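Local atomic coordinates of hyaluronidase (Thermobaculum terrenum, PDB entry 5DIY), a protein that probably acts as a hexosaminidase of glycoside hydrolase family 84, an O-GlcNAc hydrolase that removes N-acetylglucosamine. Residues Q290-S293 against T294-E298. Numbering follows the deposited sequence.
Sequences QAVS and TLLGE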
loop_
_atom_site.group_PDB
_atom_site.type_symbol
_atom_site.label_atom_id
_atom_site.label_comp_id
_atom_site.label_asym_id
_atom_site.label_seq_id
_atom_site.Cartn_x
_atom_site.Cartn_y
_atom_site.Cartn_z
ATOM N N GLN C 290 7.386 15.300 10.993
ATOM C CA GLN C 290 6.447 16.424 10.963
ATOM C C GLN C 290 5.003 15.930 10.791
ATOM O O GLN C 290 4.084 16.461 11.424
ATOM C CB GLN C 290 6.806 17.430 9.865
ATOM C CG GLN C 290 6.102 18.772 10.031
ATOM C CD GLN C 290 6.627 19.834 9.083
ATOM O OE1 GLN C 290 7.201 20.836 9.517
ATOM N NE2 GLN C 290 6.434 19.621 7.781
ATOM N N ALA C 291 4.815 14.916 9.943
ATOM C CA ALA C 291 3.509 14.272 9.756
ATOM C C ALA C 291 2.951 13.721 11.066
ATOM O O ALA C 291 1.809 14.020 11.423
ATOM C CB ALA C 291 3.600 13.155 8.725
ATOM N N VAL C 292 3.759 12.921 11.768
ATOM C CA VAL C 292 3.374 12.339 13.067
ATOM C C VAL C 292 3.013 13.428 14.093
ATOM O O VAL C 292 1.994 13.315 14.767
ATOM C CB VAL C 292 4.479 11.403 13.644
ATOM C CG1 VAL C 292 4.210 11.041 15.106
ATOM C CG2 VAL C 292 4.597 10.130 12.815
ATOM N N SER C 293 3.845 14.464 14.201
ATOM C CA SER C 293 3.602 15.583 15.132
ATOM C C SER C 293 2.276 16.307 14.867
ATOM O O SER C 293 1.456 16.445 15.776
ATOM C CB SER C 293 4.743 16.594 15.064
ATOM O OG SER C 293 5.977 15.963 15.334
ATOM N N THR C 294 2.081 16.749 13.626
ATOM C CA THR C 294 0.853 17.431 13.191
ATOM C C THR C 294 -0.398 16.576 13.399
ATOM O O THR C 294 -1.370 17.020 14.017
ATOM C CB THR C 294 0.924 17.796 11.690
ATOM O OG1 THR C 294 2.055 18.639 11.448
ATOM C CG2 THR C 294 -0.353 18.520 11.227
ATOM N N LEU C 295 -0.361 15.352 12.883
ATOM C CA LEU C 295 -1.535 14.476 12.865
ATOM C C LEU C 295 -1.805 13.762 14.193
ATOM O O LEU C 295 -2.961 13.608 14.577
ATOM C CB LEU C 295 -1.409 13.448 11.734
ATOM C CG LEU C 295 -1.297 14.044 10.321
ATOM C CD1 LEU C 295 -0.742 13.033 9.326
ATOM C CD2 LEU C 295 -2.647 14.576 9.845
ATOM N N LEU C 296 -0.749 13.325 14.876
ATOM C CA LEU C 296 -0.873 12.503 16.091
ATOM C C LEU C 296 -0.364 13.149 17.387
ATOM O O LEU C 296 -0.695 12.668 18.461
ATOM C CB LEU C 296 -0.150 11.162 15.889
ATOM C CG LEU C 296 -0.477 10.370 14.622
ATOM C CD1 LEU C 296 0.345 9.089 14.576
ATOM C CD2 LEU C 296 -1.963 10.050 14.536
ATOM N N GLY C 297 0.439 14.208 17.290
ATOM C CA GLY C 297 0.954 14.921 18.464
ATOM C C GLY C 297 2.425 14.637 18.719
ATOM O O GLY C 297 2.864 13.498 18.603
ATOM N N GLU C 298 3.174 15.688 19.062
ATOM C CA GLU C 298 4.590 15.611 19.467
ATOM C C GLU C 298 4.921 14.492 20.446
ATOM O O GLU C 298 5.934 13.811 20.297
ATOM C CB GLU C 298 5.004 16.914 20.154
ATOM C CG GLU C 298 5.333 18.056 19.219
ATOM C CD GLU C 298 5.472 19.366 19.962
ATOM O OE1 GLU C 298 6.020 19.363 21.090
ATOM O OE2 GLU C 298 5.029 20.400 19.416
HETATM O O HOH W 1 2.015 18.262 18.338
#
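Thr294 grips the carbonyl of Gln290 twice at the last turn of helix 284-296. Its backbone N gives a nearly straight bond to Gln290 O, with an N-H...O angle of 172°. Its hydroxyl OG1 donates to the same Gln290 O at 3.0 Å, from the opposite face of the carbonyl plane. OG1 lies anti to the carbonyl carbon of Thr294 (chi1 -59°), which turns the hydroxyl back toward the preceding turn. Leu295 N bonds to Ala291 O at 2.9 Å, and Leu296 N to Val292 O at 2.7 Å.

The helix follows the last barrel strand, 251-256, and helix 262-277; its C-terminal end lies away from the sugar-binding residues. Ala291 and Val292 are buried against neighbouring helices. Ala291 packs on Leu267 and Tyr270 of helix 262-277, while Val292 and Leu296 share Met304 of helix 301-308. Lengthwise contacts are looser: Ala291 CB is 4.4 Å from Leu295 CD1, and Val292 CG1 is the same distance from Leu296 CD1.

Gln290, Thr294 and Glu298 form the exposed side. Ser293, only partly exposed, has its OG hydrogen-bonded to Arg289 O within the helix. The backbone N of Glu298 donates to a water at 2.9 Å, and that water donates to Ser293 O.

At Gly297 the chain leaves the helix with positive phi (106°). Gly297 N makes only weak, bent bonds, to Val292 O and to Ser293 O.

The chemistry implies that three carbonyls stay engaged as regular bonding frays: a hydroxyl supplements the amide at Gln290 O, a bent amide spans Val292 O and Ser293 O, and water joins Ser293 O to the backbone N of Glu298.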